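Local coordinates for protein catalase (Bacillus pumilus, PDB 4QOL) that breaks down hydrogen peroxide to water and oxygen at a heme and also shows peroxidase-like reactivity with phenolic substrates, at residues 273-278 against 421-426; 167-172 against 456-461. One frame throughout, in Å; residues are numbered along the deposited sequence.

Contact 1. Residues 273-278 against 421-426; sequences ELDYDP and DFKQAG
Lys423 NZ donates to Asp275 OD2 over 2.7 Å, a short salt bridge that meets the carboxylate on the syn lone pair, the side of its other oxygen. In the catalase fold this bond links two domains: residues 273-278 belong to the long loop between barrel strands 258-267 and 293-302, while residues 421-426 lead into and begin helix 423-431 of the C-terminal helical part. A lysine suits this exposed first turn because its chain can span the gap. With CG anti to the backbone N (chi1 -180°) and the chain extended beyond it, the ammonium group is carried across to the acid, and the two side chains cross at about a right angle. A water closes a small ring on the same pair, donating to Asp275 OD1 at 2.7 Å and accepting a weak, long bond of 3.3 Å from Lys423 NZ. Both carboxylate oxygens are thereby engaged, which probably helps to hold the group's rotation.

Beside this charged pair lies a more buried contact, in which the amide of Gln424 comes over one face of the Tyr276 ring. Gln424 OE1 accepts from the backbone N of Thr284, further along the same barrel loop, which helps to set the amide so that NE2, itself hydrogen-bonded elsewhere, lies over the aromatic surface. Tyrosine supplies a broad flat wall, and Trp285 also packs against this side chain. Lys418, just upstream of the helix, adds a second lysine to the joint by donating to the carbonyl oxygens of Leu274 and Tyr276. Ring and amide planes are inclined by 64°, and Gln424 NE2 stands above the ring plane, displaced toward the rim, with Tyr276 CE1 its nearest ring atom at 3.9 Å.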
loop_
_atom_site.group_PDB
_atom_site.type_symbol
_atom_site.label_atom_id
_atom_site.label_comp_id
_atom_site.label_asym_id
_atom_site.label_seq_id
_atom_site.Cartn_x
_atom_site.Cartn_y
_atom_site.Cartn_z
ATOM N N GLU A 273 -11.159 -13.917 -46.911
ATOM C CA GLU A 273 -12.002 -14.923 -47.479
ATOM C C GLU A 273 -12.812 -15.773 -46.480
ATOM O O GLU A 273 -13.682 -16.533 -46.901
ATOM C CB GLU A 273 -11.146 -15.711 -48.494
ATOM C CG GLU A 273 -11.138 -15.005 -49.867
ATOM C CD GLU A 273 -10.371 -15.779 -50.912
ATOM O OE1 GLU A 273 -10.218 -17.018 -50.725
ATOM O OE2 GLU A 273 -9.913 -15.161 -51.932
ATOM N N LEU A 274 -12.574 -15.637 -45.161
ATOM C CA LEU A 274 -13.306 -16.369 -44.126
ATOM C C LEU A 274 -14.597 -15.630 -43.864
ATOM O O LEU A 274 -14.640 -14.425 -44.093
ATOM C CB LEU A 274 -12.496 -16.434 -42.836
ATOM C CG LEU A 274 -11.246 -17.304 -42.789
ATOM C CD1 LEU A 274 -10.439 -16.944 -41.541
ATOM C CD2 LEU A 274 -11.632 -18.765 -42.731
ATOM N N ASP A 275 -15.623 -16.319 -43.296
ATOM C CA ASP A 275 -16.879 -15.661 -42.898
ATOM C C ASP A 275 -16.930 -15.281 -41.378
ATOM O O ASP A 275 -17.999 -14.925 -40.844
ATOM C CB ASP A 275 -18.126 -16.547 -43.246
ATOM C CG ASP A 275 -18.236 -17.783 -42.430
ATOM O OD1 ASP A 275 -17.395 -18.017 -41.539
ATOM O OD2 ASP A 275 -19.206 -18.568 -42.628
ATOM N N TYR A 276 -15.738 -15.256 -40.761
ATOM C CA TYR A 276 -15.575 -14.694 -39.427
ATOM C C TYR A 276 -14.245 -13.985 -39.458
ATOM O O TYR A 276 -13.435 -14.122 -40.411
ATOM C CB TYR A 276 -15.660 -15.816 -38.387
ATOM C CG TYR A 276 -14.584 -16.878 -38.530
ATOM C CD1 TYR A 276 -14.772 -18.001 -39.318
ATOM C CD2 TYR A 276 -13.386 -16.759 -37.866
ATOM C CE1 TYR A 276 -13.816 -19.004 -39.424
ATOM C CE2 TYR A 276 -12.406 -17.757 -37.979
ATOM C CZ TYR A 276 -12.582 -18.845 -38.810
ATOM O OH TYR A 276 -11.599 -19.816 -38.887
ATOM N N ASP A 277 -14.019 -13.185 -38.432
ATOM C CA ASP A 277 -12.705 -12.540 -38.176
ATOM C C ASP A 277 -11.792 -13.531 -37.433
ATOM O O ASP A 277 -12.126 -13.999 -36.351
ATOM C CB ASP A 277 -12.906 -11.263 -37.354
ATOM C CG ASP A 277 -11.645 -10.498 -37.097
ATOM O OD1 ASP A 277 -10.527 -11.072 -37.085
ATOM O OD2 ASP A 277 -11.781 -9.306 -36.908
ATOM N N PRO A 278 -10.627 -13.910 -38.041
ATOM C CA PRO A 278 -9.776 -14.906 -37.413
ATOM C C PRO A 278 -9.198 -14.423 -36.056
ATOM O O PRO A 278 -8.705 -15.266 -35.302
ATOM C CB PRO A 278 -8.694 -15.170 -38.455
ATOM C CG PRO A 278 -8.728 -13.986 -39.305
ATOM C CD PRO A 278 -10.171 -13.609 -39.385
ATOM N N ASP A 421 -22.261 -14.313 -34.721
ATOM C CA ASP A 421 -22.294 -14.696 -33.281
ATOM C C ASP A 421 -22.819 -16.087 -33.033
ATOM O O ASP A 421 -22.584 -16.606 -31.956
ATOM C CB ASP A 421 -23.148 -13.712 -32.456
ATOM C CG ASP A 421 -22.512 -12.339 -32.321
ATOM O OD1 ASP A 421 -21.261 -12.218 -32.415
ATOM O OD2 ASP A 421 -23.272 -11.381 -32.076
ATOM N N PHE A 422 -23.492 -16.699 -34.024
ATOM C CA PHE A 422 -24.210 -17.979 -33.813
ATOM C C PHE A 422 -23.709 -19.206 -34.555
ATOM O O PHE A 422 -23.954 -20.325 -34.122
ATOM C CB PHE A 422 -25.709 -17.797 -34.026
ATOM C CG PHE A 422 -26.266 -16.633 -33.327
ATOM C CD1 PHE A 422 -26.454 -16.675 -31.956
ATOM C CD2 PHE A 422 -26.549 -15.444 -33.985
ATOM C CE1 PHE A 422 -26.978 -15.612 -31.278
ATOM C CE2 PHE A 422 -27.027 -14.338 -33.290
ATOM C CZ PHE A 422 -27.228 -14.422 -31.912
ATOM N N LYS A 423 -22.980 -19.020 -35.658
ATOM C CA LYS A 423 -22.638 -20.127 -36.483
ATOM C C LYS A 423 -21.793 -21.195 -35.817
ATOM O O LYS A 423 -22.124 -22.362 -35.866
ATOM C CB LYS A 423 -21.953 -19.637 -37.775
ATOM C CG LYS A 423 -21.586 -20.794 -38.674
ATOM C CD LYS A 423 -21.189 -20.352 -40.085
ATOM C CE LYS A 423 -20.352 -21.437 -40.738
ATOM N NZ LYS A 423 -19.982 -21.078 -42.140
ATOM N N GLN A 424 -20.664 -20.799 -35.223
ATOM C CA GLN A 424 -19.804 -21.794 -34.590
ATOM C C GLN A 424 -20.429 -22.450 -33.372
ATOM O O GLN A 424 -20.092 -23.596 -33.068
ATOM C CB GLN A 424 -18.455 -21.143 -34.223
ATOM C CG GLN A 424 -17.642 -20.761 -35.443
ATOM C CD GLN A 424 -16.186 -20.556 -35.124
ATOM O OE1 GLN A 424 -15.790 -20.543 -33.960
ATOM N NE2 GLN A 424 -15.327 -20.485 -36.180
ATOM N N ALA A 425 -21.310 -21.751 -32.649
ATOM C CA ALA A 425 -22.048 -22.354 -31.527
ATOM C C ALA A 425 -22.900 -23.511 -32.058
ATOM O O ALA A 425 -22.982 -24.540 -31.408
ATOM C CB ALA A 425 -22.914 -21.347 -30.842
ATOM N N GLY A 426 -23.516 -23.309 -33.196
ATOM C CA GLY A 426 -24.326 -24.377 -33.814
ATOM C C GLY A 426 -23.420 -25.535 -34.231
ATOM O O GLY A 426 -23.803 -26.707 -34.097
HETATM O O HOH W 1 -16.945 -20.658 -40.939
#

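Contact 2. Residues 167-172 against 456-461; sequences FMTLTP and KLLAIC
Leu458 lays its CD2 methyl over the backbone and side chain of Thr169, 3.5 Å from Thr169 O and 3.6 Å from Thr169 CB. The same methyl meets Leu170 CD2 at 3.8 Å, so one branch of the leucine fills the angle between two successive residues. It gets there because CG stands anti to the backbone N (chi1 -178°), sending the branched end out from helix 453-466 toward the end of helix 161-169.

Thr169 is shaped for a close approach. Its methyl, CG2, presses on the neighbouring helix, 3.5 Å from Ala459 N and 3.6 Å from Ala459 CB. Alanine offers so little bulk that the backbones come near, with the CA atoms of Thr169 and Ala459 5.4 Å apart. The hydroxyl is occupied within its own helix: Thr169 OG1 bonds chiefly to Trp165 O, with Asp166 O sharing the hydroxyl, which allows a polar residue to sit in a buried place. Thr169 O, lying under the leucine methyl, is itself satisfied by Asn462 ND2, one turn along the partner helix.

Beyond Thr169 the chain leaves the helix, and Thr171 OG1 turns back to donate to Phe167 O at 2.8 Å while resting over the centre of the Phe167 ring. Pro386 of a neighbouring subunit packs against both of these residues. The whole is a close helix-to-helix joint, small residues meeting backbone and one leucine covering the side, by which the C-terminal helical domain of the catalase fold packs on the helices that lie between barrel strands 123-130 and 211-220 in the sequence.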
loop_
_atom_site.group_PDB
_atom_site.type_symbol
_atom_site.label_atom_id
_atom_site.label_comp_id
_atom_site.label_asym_id
_atom_site.label_seq_id
_atom_site.Cartn_x
_atom_site.Cartn_y
_atom_site.Cartn_z
ATOM N N PHE A 167 -26.526 -10.372 -18.446
ATOM C CA PHE A 167 -25.374 -9.913 -19.272
ATOM C C PHE A 167 -25.135 -10.737 -20.496
ATOM O O PHE A 167 -24.940 -10.190 -21.591
ATOM C CB PHE A 167 -24.058 -9.860 -18.422
ATOM C CG PHE A 167 -22.833 -9.460 -19.195
ATOM C CD1 PHE A 167 -22.469 -8.092 -19.374
ATOM C CD2 PHE A 167 -22.052 -10.445 -19.780
ATOM C CE1 PHE A 167 -21.345 -7.781 -20.195
ATOM C CE2 PHE A 167 -20.990 -10.137 -20.622
ATOM C CZ PHE A 167 -20.604 -8.810 -20.768
ATOM N N MET A 168 -25.033 -12.049 -20.334
ATOM C CA MET A 168 -24.697 -12.912 -21.446
ATOM C C MET A 168 -25.717 -12.871 -22.572
ATOM O O MET A 168 -25.338 -12.794 -23.767
ATOM C CB MET A 168 -24.471 -14.343 -20.999
ATOM C CG MET A 168 -23.283 -14.554 -20.120
ATOM S SD MET A 168 -21.664 -14.179 -20.798
ATOM C CE MET A 168 -20.748 -14.367 -19.242
ATOM N N THR A 169 -26.989 -12.884 -22.233
ATOM C CA THR A 169 -28.048 -12.835 -23.272
ATOM C C THR A 169 -28.026 -11.565 -24.125
ATOM O O THR A 169 -28.336 -11.607 -25.320
ATOM C CB THR A 169 -29.468 -13.037 -22.665
ATOM O OG1 THR A 169 -29.772 -12.051 -21.689
ATOM C CG2 THR A 169 -29.601 -14.440 -22.125
ATOM N N LEU A 170 -27.666 -10.442 -23.481
ATOM C CA LEU A 170 -27.501 -9.156 -24.070
ATOM C C LEU A 170 -26.127 -8.949 -24.776
ATOM O O LEU A 170 -25.892 -7.890 -25.400
ATOM C CB LEU A 170 -27.754 -8.065 -23.067
ATOM C CG LEU A 170 -29.201 -8.038 -22.504
ATOM C CD1 LEU A 170 -29.306 -7.047 -21.365
ATOM C CD2 LEU A 170 -30.167 -7.657 -23.624
ATOM N N THR A 171 -25.326 -10.002 -24.744
ATOM C CA THR A 171 -23.960 -10.060 -25.296
ATOM C C THR A 171 -23.913 -11.355 -26.059
ATOM O O THR A 171 -23.227 -12.310 -25.711
ATOM C CB THR A 171 -22.945 -10.021 -24.143
ATOM O OG1 THR A 171 -23.227 -8.868 -23.336
ATOM C CG2 THR A 171 -21.526 -9.970 -24.623
ATOM N N PRO A 172 -24.652 -11.390 -27.233
ATOM C CA PRO A 172 -24.846 -12.659 -27.952
ATOM C C PRO A 172 -23.564 -13.253 -28.555
ATOM O O PRO A 172 -23.524 -14.435 -28.863
ATOM C CB PRO A 172 -25.850 -12.286 -29.063
ATOM C CG PRO A 172 -25.651 -10.785 -29.228
ATOM C CD PRO A 172 -25.419 -10.299 -27.812
ATOM N N LYS A 456 -34.594 -15.526 -19.783
ATOM C CA LYS A 456 -34.640 -16.960 -20.107
ATOM C C LYS A 456 -35.064 -17.180 -21.561
ATOM O O LYS A 456 -34.452 -17.971 -22.281
ATOM C CB LYS A 456 -35.638 -17.643 -19.175
ATOM C CG LYS A 456 -35.639 -19.157 -19.258
ATOM C CD LYS A 456 -36.858 -19.725 -18.488
ATOM C CE LYS A 456 -36.818 -19.372 -17.040
ATOM N NZ LYS A 456 -37.967 -19.980 -16.332
ATOM N N LEU A 457 -36.077 -16.445 -21.997
ATOM C CA LEU A 457 -36.506 -16.469 -23.429
ATOM C C LEU A 457 -35.369 -16.036 -24.342
ATOM O O LEU A 457 -35.141 -16.634 -25.376
ATOM C CB LEU A 457 -37.743 -15.585 -23.657
ATOM C CG LEU A 457 -38.395 -15.528 -25.008
ATOM C CD1 LEU A 457 -38.762 -16.955 -25.440
ATOM C CD2 LEU A 457 -39.629 -14.620 -24.995
ATOM N N LEU A 458 -34.693 -14.931 -23.992
ATOM C CA LEU A 458 -33.638 -14.420 -24.886
ATOM C C LEU A 458 -32.511 -15.446 -24.963
ATOM O O LEU A 458 -31.979 -15.686 -26.002
ATOM C CB LEU A 458 -33.177 -13.023 -24.358
ATOM C CG LEU A 458 -32.094 -12.361 -25.241
ATOM C CD1 LEU A 458 -32.537 -12.148 -26.715
ATOM C CD2 LEU A 458 -31.667 -11.014 -24.635
ATOM N N ALA A 459 -32.198 -16.126 -23.853
ATOM C CA ALA A 459 -31.188 -17.189 -23.897
ATOM C C ALA A 459 -31.566 -18.319 -24.832
ATOM O O ALA A 459 -30.772 -18.739 -25.700
ATOM C CB ALA A 459 -30.952 -17.751 -22.497
ATOM N N ILE A 460 -32.811 -18.761 -24.706
ATOM C CA ILE A 460 -33.342 -19.776 -25.617
ATOM C C ILE A 460 -33.239 -19.372 -27.080
ATOM O O ILE A 460 -32.805 -20.124 -27.924
ATOM C CB ILE A 460 -34.821 -20.103 -25.255
ATOM C CG1 ILE A 460 -34.861 -20.856 -23.954
ATOM C CG2 ILE A 460 -35.479 -20.913 -26.354
ATOM C CD1 ILE A 460 -36.227 -20.840 -23.342
ATOM N N CYS A 461 -33.641 -18.137 -27.368
ATOM C CA CYS A 461 -33.561 -17.615 -28.718
ATOM C C CYS A 461 -32.145 -17.557 -29.244
ATOM O O CYS A 461 -31.904 -17.830 -30.425
ATOM C CB CYS A 461 -34.243 -16.251 -28.783
ATOM S SG CYS A 461 -36.080 -16.478 -28.576
#

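How the contacts relate
Contacts 1 and 2 join the C-terminal helices to the rest of the catalase fold at two places whose centres are 18 Å apart, on the same side of the chain's centre. Contact 1 is largely polar and reaches the barrel loop, whereas contact 2 is apolar and reaches a helix. Between them the pieces touch directly: Asp421 CB lies 3.7 Å from Pro172 O, and Phe422 CZ 3.8 Å from Pro172 CB. Both segments of contact 1 fall in the sequence between residues 172 and 456. Both contacts lie toward the periphery, about 24 Å and 26 Å between contact centre and chain centre, and neither includes a heme atom.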